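Local coordinates for SusD superfamily protein (Parabacteroides distasonis, PDB 3OTN), which probably binds carbohydrate or another nutrient at the bacterial outer membrane, at residues I250-F255 against N354-R359; R359-L364 against Y415-Y420; L77-W82 against L462-L467. All coordinates share one frame; numbering follows the deposited sequence.

From the N terminus, the first segment to appear is 77-82, at the start of helix 79-100; its partner 462-467 comes near the C terminus, so interaction 3 closes a very long loop. Interactions 1 and 2 are both nested inside it. Interaction 1 brings strand 249-253 back against strands 355-356 and 358-359; interaction 2 opens where it closes, at the shared Arg359, and joins helix 360-375 to helix 403-418. The two therefore stand in series, and they touch, Ile250 CD1 lying 3.6 Å from Val363 CG2. Interaction 3 lies apart, its centre about 23 Å and 26 Å from the centres of interactions 1 and 2.

Interaction 1: residues I250-F255 against N354-R359. With EDO (1,2-ethanediol), chain K.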
loop_
_atom_site.group_PDB
_atom_site.type_symbol
_atom_site.label_atom_id
_atom_site.label_comp_id
_atom_site.label_asym_id
_atom_site.label_seq_id
_atom_site.Cartn_x
_atom_site.Cartn_y
_atom_site.Cartn_z
ATOM N N ILE A 250 -0.790 4.692 11.095
ATOM C CA ILE A 250 0.079 5.888 10.992
ATOM C C ILE A 250 -0.445 6.816 9.901
ATOM O O ILE A 250 -0.623 8.029 10.133
ATOM C CB ILE A 250 1.558 5.469 10.708
ATOM C CG1 ILE A 250 2.099 4.636 11.868
ATOM C CG2 ILE A 250 2.473 6.714 10.544
ATOM C CD1 ILE A 250 3.411 3.935 11.544
ATOM N N TYR A 251 -0.709 6.261 8.729
ATOM C CA TYR A 251 -1.361 7.025 7.655
ATOM C C TYR A 251 -2.338 6.128 6.880
ATOM O O TYR A 251 -2.001 5.010 6.521
ATOM C CB TYR A 251 -0.285 7.653 6.738
ATOM C CG TYR A 251 -0.860 8.761 5.925
ATOM C CD1 TYR A 251 -1.169 9.981 6.515
ATOM C CD2 TYR A 251 -1.163 8.577 4.576
ATOM C CE1 TYR A 251 -1.760 11.017 5.770
ATOM C CE2 TYR A 251 -1.747 9.606 3.814
ATOM C CZ TYR A 251 -2.055 10.805 4.408
ATOM O OH TYR A 251 -2.638 11.786 3.665
ATOM N N GLN A 252 -3.533 6.636 6.604
ATOM C CA GLN A 252 -4.560 5.843 5.993
ATOM C C GLN A 252 -5.352 6.655 4.982
ATOM O O GLN A 252 -5.479 7.864 5.099
ATOM C CB GLN A 252 -5.554 5.378 7.083
ATOM C CG GLN A 252 -4.978 4.473 8.170
ATOM C CD GLN A 252 -6.047 3.732 8.913
ATOM O OE1 GLN A 252 -6.790 4.329 9.704
ATOM N NE2 GLN A 252 -6.141 2.411 8.677
ATOM N N VAL A 253 -5.962 5.951 4.042
ATOM C CA VAL A 253 -7.023 6.491 3.236
ATOM C C VAL A 253 -8.290 6.536 4.099
ATOM O O VAL A 253 -8.624 5.548 4.767
ATOM C CB VAL A 253 -7.295 5.660 2.002
ATOM C CG1 VAL A 253 -8.379 6.319 1.202
ATOM C CG2 VAL A 253 -6.007 5.550 1.109
ATOM N N GLN A 254 -8.988 7.667 4.079
ATOM C CA GLN A 254 -10.135 7.913 4.984
ATOM C C GLN A 254 -11.450 7.562 4.313
ATOM O O GLN A 254 -11.771 8.054 3.210
ATOM C CB GLN A 254 -10.202 9.370 5.453
ATOM C CG GLN A 254 -8.879 9.910 6.084
ATOM C CD GLN A 254 -8.479 9.173 7.339
ATOM O OE1 GLN A 254 -7.318 8.728 7.505
ATOM N NE2 GLN A 254 -9.414 9.004 8.207
ATOM N N PHE A 255 -12.210 6.726 5.017
ATOM C CA PHE A 255 -13.573 6.350 4.647
ATOM C C PHE A 255 -14.465 6.640 5.844
ATOM O O PHE A 255 -14.075 6.391 6.995
ATOM C CB PHE A 255 -13.617 4.878 4.223
ATOM C CG PHE A 255 -12.869 4.587 2.933
ATOM C CD1 PHE A 255 -13.377 4.997 1.707
ATOM C CD2 PHE A 255 -11.671 3.897 2.947
ATOM C CE1 PHE A 255 -12.702 4.725 0.532
ATOM C CE2 PHE A 255 -10.990 3.623 1.767
ATOM C CZ PHE A 255 -11.507 4.013 0.573
ATOM N N ASN A 354 -11.208 2.412 7.284
ATOM C CA ASN A 354 -10.071 3.064 6.603
ATOM C C ASN A 354 -9.230 1.998 5.896
ATOM O O ASN A 354 -9.317 0.803 6.247
ATOM C CB ASN A 354 -9.201 3.867 7.608
ATOM C CG ASN A 354 -9.743 5.256 7.898
ATOM O OD1 ASN A 354 -10.819 5.615 7.453
ATOM N ND2 ASN A 354 -8.973 6.061 8.673
ATOM N N TRP A 355 -8.495 2.407 4.867
ATOM C CA TRP A 355 -7.471 1.571 4.196
ATOM C C TRP A 355 -6.072 2.098 4.544
ATOM O O TRP A 355 -5.767 3.262 4.306
ATOM C CB TRP A 355 -7.687 1.561 2.698
ATOM C CG TRP A 355 -6.644 0.867 1.871
ATOM C CD1 TRP A 355 -5.609 1.463 1.187
ATOM C CD2 TRP A 355 -6.498 -0.543 1.656
ATOM N NE1 TRP A 355 -4.873 0.519 0.537
ATOM C CE2 TRP A 355 -5.389 -0.718 0.801
ATOM C CE3 TRP A 355 -7.228 -1.668 2.056
ATOM C CZ2 TRP A 355 -4.973 -1.968 0.364
ATOM C CZ3 TRP A 355 -6.821 -2.923 1.610
ATOM C CH2 TRP A 355 -5.698 -3.054 0.774
ATOM N N SER A 356 -5.228 1.244 5.105
ATOM C CA SER A 356 -3.886 1.670 5.501
ATOM C C SER A 356 -2.909 1.960 4.373
ATOM O O SER A 356 -2.857 1.232 3.391
ATOM C CB SER A 356 -3.263 0.627 6.403
ATOM O OG SER A 356 -3.959 0.621 7.595
ATOM N N VAL A 357 -2.151 3.041 4.527
ATOM C CA VAL A 357 -0.944 3.289 3.735
ATOM C C VAL A 357 0.290 2.858 4.561
ATOM O O VAL A 357 1.156 2.157 4.046
ATOM C CB VAL A 357 -0.847 4.787 3.304
ATOM C CG1 VAL A 357 0.480 5.090 2.624
ATOM C CG2 VAL A 357 -2.013 5.142 2.402
ATOM N N TYR A 358 0.376 3.290 5.816
ATOM C CA TYR A 358 1.402 2.774 6.767
ATOM C C TYR A 358 0.767 2.433 8.097
ATOM O O TYR A 358 -0.001 3.230 8.639
ATOM C CB TYR A 358 2.558 3.770 7.014
ATOM C CG TYR A 358 3.480 3.851 5.837
ATOM C CD1 TYR A 358 4.327 2.806 5.535
ATOM C CD2 TYR A 358 3.462 4.947 4.986
ATOM C CE1 TYR A 358 5.136 2.836 4.410
ATOM C CE2 TYR A 358 4.269 4.985 3.864
ATOM C CZ TYR A 358 5.106 3.926 3.595
ATOM O OH TYR A 358 5.879 3.935 2.490
ATOM N N ARG A 359 1.108 1.270 8.630
ATOM C CA ARG A 359 0.766 0.887 9.990
ATOM C C ARG A 359 2.028 0.407 10.719
ATOM O O ARG A 359 3.039 0.125 10.116
ATOM C CB ARG A 359 -0.348 -0.154 10.024
ATOM C CG ARG A 359 -0.006 -1.548 9.493
ATOM C CD ARG A 359 -1.238 -2.385 9.601
ATOM N NE ARG A 359 -1.136 -3.765 9.085
ATOM C CZ ARG A 359 -1.060 -4.873 9.826
ATOM N NH1 ARG A 359 -0.995 -4.809 11.156
ATOM N NH2 ARG A 359 -1.084 -6.084 9.232
HETATM C C1 EDO K . -8.753 10.295 1.156
HETATM O O1 EDO K . -8.253 9.880 2.456
HETATM C C2 EDO K . -10.288 10.257 1.109
HETATM O O2 EDO K . -10.689 8.892 0.925
HETATM O O HOH W 1 -8.215 0.470 8.900
#
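Asn354 grips two residues of the opposite segment, Gln252 in the strand and Phe255 in the loop after it. Asn354 OD1 accepts a nearly straight bond from Phe255 N (3.0 Å, 173° at the hydrogen), the donor standing above the carbonyl plane. Asn354 ND2 gives a bond to Gln252 OE1 (3.0 Å) that lies in the Asn354 amide plane but meets the glutamine carbonyl from above, 57° out of plane. Asn245 N is a second donor to that oxygen, and a water links Gln252 NE2 to Asn354 O. Trp355 pairs with Val253 through both backbone bonds, the shorter being Val253 N to Trp355 O (2.7 Å). With CG anti to the backbone N (chi1 174°), the indole sets the edge at Trp355 CD1 against Val253 CG2 (4.1 Å), while Phe255 CE2 touches Trp355 CB. Ser356 OG accepts from Gln252 NE2 (3.0 Å). At Val357 the chain turns a corner: the N-H groups of Val357 and Tyr358 both point to Tyr251 O, and those of Ile250 and Tyr251 both to Tyr358 O, two classic beta bulges. Val357 CB abuts the edge of the Tyr251 ring at CD2 (4.0 Å). Beyond Tyr358, whose hydroxyl is bonded to Asp196, Ile250 CD1 reaches the backbone of Arg359 (3.9 Å to its C). Each bulge thus loads one carbonyl with two donors, Asn354 OD1 takes the N-H beyond the last backbone pair, and the Gln252 amide ties Asn354 to Ser356, satisfying buried polar groups.

Interaction 2: residues R359-L364 against Y415-Y420. With EDO (1,2-ethanediol), chain S.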
loop_
_atom_site.group_PDB
_atom_site.type_symbol
_atom_site.label_atom_id
_atom_site.label_comp_id
_atom_site.label_asym_id
_atom_site.label_seq_id
_atom_site.Cartn_x
_atom_site.Cartn_y
_atom_site.Cartn_z
ATOM N N ARG A 359 1.108 1.270 8.630
ATOM C CA ARG A 359 0.766 0.887 9.990
ATOM C C ARG A 359 2.028 0.407 10.719
ATOM O O ARG A 359 3.039 0.125 10.116
ATOM C CB ARG A 359 -0.348 -0.154 10.024
ATOM C CG ARG A 359 -0.006 -1.548 9.493
ATOM C CD ARG A 359 -1.238 -2.385 9.601
ATOM N NE ARG A 359 -1.136 -3.765 9.085
ATOM C CZ ARG A 359 -1.060 -4.873 9.826
ATOM N NH1 ARG A 359 -0.995 -4.809 11.156
ATOM N NH2 ARG A 359 -1.084 -6.084 9.232
ATOM N N TYR A 360 1.968 0.393 12.031
ATOM C CA TYR A 360 3.138 0.106 12.864
ATOM C C TYR A 360 3.790 -1.235 12.604
ATOM O O TYR A 360 5.036 -1.331 12.628
ATOM C CB TYR A 360 2.719 0.214 14.324
ATOM C CG TYR A 360 3.806 0.286 15.363
ATOM C CD1 TYR A 360 4.864 1.165 15.237
ATOM C CD2 TYR A 360 3.688 -0.435 16.537
ATOM C CE1 TYR A 360 5.803 1.276 16.235
ATOM C CE2 TYR A 360 4.618 -0.332 17.541
ATOM C CZ TYR A 360 5.665 0.523 17.387
ATOM O OH TYR A 360 6.590 0.613 18.370
ATOM N N THR A 361 2.998 -2.271 12.332
ATOM C CA THR A 361 3.615 -3.600 12.024
ATOM C C THR A 361 4.616 -3.538 10.860
ATOM O O THR A 361 5.717 -4.092 10.952
ATOM C CB THR A 361 2.579 -4.718 11.792
ATOM O OG1 THR A 361 1.842 -4.940 12.993
ATOM C CG2 THR A 361 3.263 -6.053 11.374
ATOM N N ASP A 362 4.246 -2.825 9.798
ATOM C CA ASP A 362 5.092 -2.606 8.621
ATOM C C ASP A 362 6.367 -1.872 9.035
ATOM O O ASP A 362 7.458 -2.274 8.670
ATOM C CB ASP A 362 4.307 -1.763 7.608
ATOM C CG ASP A 362 4.963 -1.651 6.217
ATOM O OD1 ASP A 362 6.066 -2.206 5.921
ATOM O OD2 ASP A 362 4.300 -0.975 5.380
ATOM N N VAL A 363 6.221 -0.850 9.867
ATOM C CA VAL A 363 7.374 -0.060 10.293
ATOM C C VAL A 363 8.342 -0.928 11.121
ATOM O O VAL A 363 9.539 -0.834 10.927
ATOM C CB VAL A 363 6.990 1.201 11.047
ATOM C CG1 VAL A 363 8.262 1.922 11.572
ATOM C CG2 VAL A 363 6.181 2.131 10.146
ATOM N N LEU A 364 7.820 -1.734 12.043
ATOM C CA LEU A 364 8.647 -2.668 12.820
ATOM C C LEU A 364 9.444 -3.650 11.917
ATOM O O LEU A 364 10.659 -3.853 12.096
ATOM C CB LEU A 364 7.779 -3.471 13.787
ATOM C CG LEU A 364 7.026 -2.732 14.906
ATOM C CD1 LEU A 364 6.436 -3.710 15.918
ATOM C CD2 LEU A 364 7.952 -1.741 15.585
ATOM N N TYR A 415 5.266 -11.191 4.269
ATOM C CA TYR A 415 4.302 -11.873 3.424
ATOM C C TYR A 415 3.070 -12.280 4.256
ATOM O O TYR A 415 1.929 -12.002 3.883
ATOM C CB TYR A 415 4.886 -13.133 2.783
ATOM C CG TYR A 415 5.662 -12.901 1.486
ATOM C CD1 TYR A 415 6.884 -12.226 1.481
ATOM C CD2 TYR A 415 5.198 -13.412 0.279
ATOM C CE1 TYR A 415 7.626 -12.059 0.302
ATOM C CE2 TYR A 415 5.918 -13.247 -0.890
ATOM C CZ TYR A 415 7.123 -12.592 -0.881
ATOM O OH TYR A 415 7.792 -12.433 -2.059
ATOM N N PHE A 416 3.321 -12.923 5.386
ATOM C CA PHE A 416 2.249 -13.507 6.167
ATOM C C PHE A 416 1.388 -12.490 6.899
ATOM O O PHE A 416 0.165 -12.687 6.970
ATOM C CB PHE A 416 2.760 -14.556 7.130
ATOM C CG PHE A 416 3.432 -15.762 6.444
ATOM C CD1 PHE A 416 2.837 -16.406 5.349
ATOM C CD2 PHE A 416 4.615 -16.262 6.930
ATOM C CE1 PHE A 416 3.461 -17.519 4.747
ATOM C CE2 PHE A 416 5.241 -17.375 6.338
ATOM C CZ PHE A 416 4.650 -17.996 5.250
ATOM N N ASP A 417 2.005 -11.462 7.469
ATOM C CA ASP A 417 1.292 -10.475 8.282
ATOM C C ASP A 417 0.707 -9.333 7.466
ATOM O O ASP A 417 -0.383 -8.830 7.788
ATOM C CB ASP A 417 2.190 -9.894 9.386
ATOM C CG ASP A 417 1.489 -9.818 10.724
ATOM O OD1 ASP A 417 1.070 -10.903 11.170
ATOM O OD2 ASP A 417 1.334 -8.704 11.302
ATOM N N LEU A 418 1.432 -8.913 6.427
ATOM C CA LEU A 418 0.989 -7.802 5.585
ATOM C C LEU A 418 0.314 -8.195 4.254
ATOM O O LEU A 418 0.144 -7.356 3.370
ATOM C CB LEU A 418 2.172 -6.864 5.321
ATOM C CG LEU A 418 2.986 -6.495 6.580
ATOM C CD1 LEU A 418 4.182 -5.632 6.184
ATOM C CD2 LEU A 418 2.085 -5.766 7.584
ATOM N N CYS A 419 -0.073 -9.454 4.087
ATOM C CA CYS A 419 -0.641 -9.872 2.817
ATOM C C CYS A 419 -1.883 -9.075 2.431
ATOM O O CYS A 419 -2.717 -8.784 3.280
ATOM C CB CYS A 419 -1.000 -11.361 2.827
ATOM S SG CYS A 419 -2.048 -11.907 4.235
ATOM N N TYR A 420 -1.982 -8.774 1.133
ATOM C CA TYR A 420 -3.116 -8.117 0.517
ATOM C C TYR A 420 -3.298 -6.684 0.969
ATOM O O TYR A 420 -4.405 -6.149 0.853
ATOM C CB TYR A 420 -4.399 -8.956 0.678
ATOM C CG TYR A 420 -4.143 -10.407 0.230
ATOM C CD1 TYR A 420 -3.765 -10.682 -1.078
ATOM C CD2 TYR A 420 -4.219 -11.459 1.120
ATOM C CE1 TYR A 420 -3.492 -11.986 -1.495
ATOM C CE2 TYR A 420 -3.933 -12.778 0.714
ATOM C CZ TYR A 420 -3.571 -13.021 -0.599
ATOM O OH TYR A 420 -3.297 -14.306 -1.046
HETATM C C1 EDO S . 9.148 -2.769 20.107
HETATM O O1 EDO S . 9.802 -3.892 20.710
HETATM C C2 EDO S . 7.725 -3.151 19.723
HETATM O O2 EDO S . 6.879 -1.999 19.835
HETATM O O HOH W 2 -1.279 -7.916 11.495
#
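A buried network of charged side chains, at the junction between the start of helix 360-375 and the end of helix 403-418, brings Arg359 against Asp417 and Leu418. Arg359 holds the N-cap position, and its chain runs extended from CG to NE before chi4 (106°) turns the guanidinium out of line. Leu418 CD2 lies over one face of that group, 3.6 Å from Arg359 NH2. The charges of Arg359 and Asp417 do not meet directly: NH2 of Arg359 stays 4.1 Å from Asp417 OD2. A water in the guanidinium plane spans the gap, accepting from Arg359 NH2 (2.9 Å) and donating to Asp417 OD2 (2.7 Å). Thr361 crosses the carboxylate at about a right angle and sets its methyl CG2 3.3 Å from Asp417 OD2. The leucine divides its methyls: Leu418 CD2 also meets Thr361 CG2 (4.0 Å), while Leu418 CD1 lies 3.9 Å from Asp362 OD1. Each charge has mates beyond the two segments: Arg359 pairs with Glu421 and Glu248, Asp417 with Arg301 and Arg392, and Asp362 with Lys423 and Arg414. This close balance of charge is likely to keep the buried groups ionised. Around the junction, helix 380-392 packs on Thr361 and Asp417 through Ile389, helix 210-225 touches Tyr360, and the Tyr360 backbone is hydrogen-bonded to that of Glu248, just ahead of strand 249-253.

Interaction 3: residues L77-W82 against L462-L467; sequences LYIEDW and LFPIPL
Ile79, in the first turn of helix 79-100, packs against an extended, proline-rich loop and touches Phe463, Pro464 and Pro466. CG1 sits between the backbone N and the carbonyl carbon (chi1 61°), and the chain then extends (chi2 180°), which carries Ile79 CD1 over to Pro464: it lies 3.6 Å from Pro464 O and 4.1 Å from Pro464 CG. The other branch, Ile79 CG2, meets Phe463 CB at 4.1 Å. Ile79 and Pro466 slide past each other in opposite directions, CG1 of Ile79 coming within 4.0 Å of Pro466 CG. Pro466 CG also rests on the helix backbone, 3.6 Å from Ile79 O. Phe133 of helix 108-133 adds a further apolar neighbour to Ile79, and the Phe463 ring meets Trp425. Cutting Ile79 back to an alanine here is likely to open a gap between the helix start and the loop, leaving Phe463, Pro464 and Pro466 without the branches they pack on.

The outer side is looser. Glu80 is partly exposed and adds one aliphatic touch, Glu80 CG lying 3.7 Å from Pro466 CB, and since it was modelled in two conformers this contact is less certain. With the same caution, its OE2 is hydrogen-bonded to Ser468 OG in helix 467-472, for which Pro466 is the N-cap residue.

Chemically the join is apolar. Neither Pro464 nor Pro466 has an N-H to offer, and the N-H of Ile465 between them is taken by Gln478. The loop and the helix start are thus held by shape and van der Waals contact, while polar links beside them, Glu80 with Ser468 and the backbone bond of Phe463 with Ile132 of helix 108-133, join the C-terminal region to the N-terminal helices.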
loop_
_atom_site.group_PDB
_atom_site.type_symbol
_atom_site.label_atom_id
_atom_site.label_comp_id
_atom_site.label_asym_id
_atom_site.label_seq_id
_atom_site.Cartn_x
_atom_site.Cartn_y
_atom_site.Cartn_z
ATOM N N LEU A 77 -5.841 -2.211 -17.505
ATOM C CA LEU A 77 -6.524 -1.441 -16.491
ATOM C C LEU A 77 -5.599 -0.922 -15.392
ATOM O O LEU A 77 -4.445 -1.363 -15.240
ATOM C CB LEU A 77 -7.653 -2.291 -15.886
ATOM C CG LEU A 77 -8.777 -2.738 -16.827
ATOM C CD1 LEU A 77 -9.768 -3.602 -16.088
ATOM C CD2 LEU A 77 -9.463 -1.525 -17.467
ATOM N N TYR A 78 -6.136 0.020 -14.614
ATOM C CA TYR A 78 -5.523 0.598 -13.404
ATOM C C TYR A 78 -4.406 1.586 -13.633
ATOM O O TYR A 78 -4.316 2.578 -12.916
ATOM C CB TYR A 78 -5.079 -0.492 -12.405
ATOM C CG TYR A 78 -6.041 -1.639 -12.341
ATOM C CD1 TYR A 78 -7.363 -1.411 -12.018
ATOM C CD2 TYR A 78 -5.661 -2.944 -12.687
ATOM C CE1 TYR A 78 -8.291 -2.423 -12.011
ATOM C CE2 TYR A 78 -6.613 -4.009 -12.670
ATOM C CZ TYR A 78 -7.931 -3.721 -12.322
ATOM O OH TYR A 78 -8.928 -4.696 -12.294
ATOM N N ILE A 79 -3.503 1.298 -14.574
ATOM C CA ILE A 79 -2.343 2.123 -14.789
ATOM C C ILE A 79 -2.725 3.595 -15.136
ATOM O O ILE A 79 -2.047 4.519 -14.702
ATOM C CB ILE A 79 -1.332 1.515 -15.826
ATOM C CG1 ILE A 79 -1.980 1.347 -17.208
ATOM C CG2 ILE A 79 -0.726 0.171 -15.295
ATOM C CD1 ILE A 79 -1.074 0.762 -18.247
ATOM N N GLU A 80 -3.797 3.816 -15.892
ATOM C CA GLU A 80 -4.248 5.181 -16.203
ATOM C C GLU A 80 -4.634 5.945 -14.949
ATOM O O GLU A 80 -4.302 7.117 -14.804
ATOM C CB GLU A 80 -5.460 5.173 -17.150
ATOM C CG GLU A 80 -5.077 5.038 -18.568
ATOM C CD GLU A 80 -6.260 4.848 -19.486
ATOM O OE1 GLU A 80 -6.942 3.794 -19.396
ATOM O OE2 GLU A 80 -6.453 5.738 -20.330
ATOM N N ASP A 81 -5.366 5.273 -14.062
ATOM C CA ASP A 81 -5.882 5.897 -12.832
ATOM C C ASP A 81 -4.721 6.287 -11.922
ATOM O O ASP A 81 -4.705 7.372 -11.353
ATOM C CB ASP A 81 -6.827 4.929 -12.100
ATOM C CG ASP A 81 -7.932 4.404 -13.018
ATOM O OD1 ASP A 81 -8.960 5.078 -13.115
ATOM O OD2 ASP A 81 -7.729 3.376 -13.702
ATOM N N TRP A 82 -3.756 5.382 -11.812
ATOM C CA TRP A 82 -2.602 5.616 -10.980
ATOM C C TRP A 82 -1.779 6.777 -11.504
ATOM O O TRP A 82 -1.402 7.637 -10.720
ATOM C CB TRP A 82 -1.719 4.384 -10.834
ATOM C CG TRP A 82 -2.150 3.417 -9.794
ATOM C CD1 TRP A 82 -2.863 2.266 -9.980
ATOM C CD2 TRP A 82 -1.846 3.476 -8.408
ATOM N NE1 TRP A 82 -3.047 1.614 -8.784
ATOM C CE2 TRP A 82 -2.433 2.342 -7.798
ATOM C CE3 TRP A 82 -1.155 4.382 -7.615
ATOM C CZ2 TRP A 82 -2.318 2.082 -6.427
ATOM C CZ3 TRP A 82 -1.062 4.137 -6.239
ATOM C CH2 TRP A 82 -1.619 2.976 -5.672
ATOM N N LEU A 462 8.468 -3.527 -14.073
ATOM C CA LEU A 462 7.722 -2.272 -14.120
ATOM C C LEU A 462 6.409 -2.468 -14.859
ATOM O O LEU A 462 6.253 -3.428 -15.610
ATOM C CB LEU A 462 8.546 -1.192 -14.836
ATOM C CG LEU A 462 9.823 -0.736 -14.133
ATOM C CD1 LEU A 462 10.660 0.172 -15.041
ATOM C CD2 LEU A 462 9.525 -0.045 -12.804
ATOM N N PHE A 463 5.469 -1.559 -14.618
ATOM C CA PHE A 463 4.230 -1.492 -15.363
ATOM C C PHE A 463 4.399 -0.506 -16.499
ATOM O O PHE A 463 5.254 0.376 -16.433
ATOM C CB PHE A 463 3.033 -1.115 -14.469
ATOM C CG PHE A 463 2.586 -2.242 -13.583
ATOM C CD1 PHE A 463 1.971 -3.372 -14.134
ATOM C CD2 PHE A 463 2.776 -2.197 -12.229
ATOM C CE1 PHE A 463 1.585 -4.420 -13.342
ATOM C CE2 PHE A 463 2.368 -3.270 -11.426
ATOM C CZ PHE A 463 1.777 -4.345 -11.973
ATOM N N PRO A 464 3.575 -0.646 -17.550
ATOM C CA PRO A 464 3.728 0.234 -18.697
ATOM C C PRO A 464 3.223 1.641 -18.423
ATOM O O PRO A 464 2.302 1.844 -17.597
ATOM C CB PRO A 464 2.819 -0.411 -19.774
ATOM C CG PRO A 464 2.209 -1.578 -19.179
ATOM C CD PRO A 464 2.469 -1.604 -17.726
ATOM N N ILE A 465 3.773 2.588 -19.158
ATOM C CA ILE A 465 3.229 3.934 -19.198
ATOM C C ILE A 465 1.941 3.768 -20.005
ATOM O O ILE A 465 1.968 3.120 -21.026
ATOM C CB ILE A 465 4.168 4.919 -19.894
ATOM C CG1 ILE A 465 5.594 4.874 -19.298
ATOM C CG2 ILE A 465 3.593 6.330 -19.833
ATOM C CD1 ILE A 465 5.681 4.965 -17.764
ATOM N N PRO A 466 0.807 4.319 -19.532
ATOM C CA PRO A 466 -0.475 4.180 -20.251
ATOM C C PRO A 466 -0.470 4.729 -21.657
ATOM O O PRO A 466 0.068 5.812 -21.897
ATOM C CB PRO A 466 -1.439 5.031 -19.415
ATOM C CG PRO A 466 -0.889 5.085 -18.111
ATOM C CD PRO A 466 0.617 5.012 -18.244
ATOM N N LEU A 467 -1.109 3.999 -22.562
ATOM C CA LEU A 467 -1.213 4.389 -23.931
ATOM C C LEU A 467 -1.811 5.781 -24.043
ATOM O O LEU A 467 -1.303 6.569 -24.810
ATOM C CB LEU A 467 -2.079 3.412 -24.733
ATOM C CG LEU A 467 -2.198 3.713 -26.238
ATOM C CD1 LEU A 467 -0.827 3.801 -26.901
ATOM C CD2 LEU A 467 -3.089 2.643 -26.931
#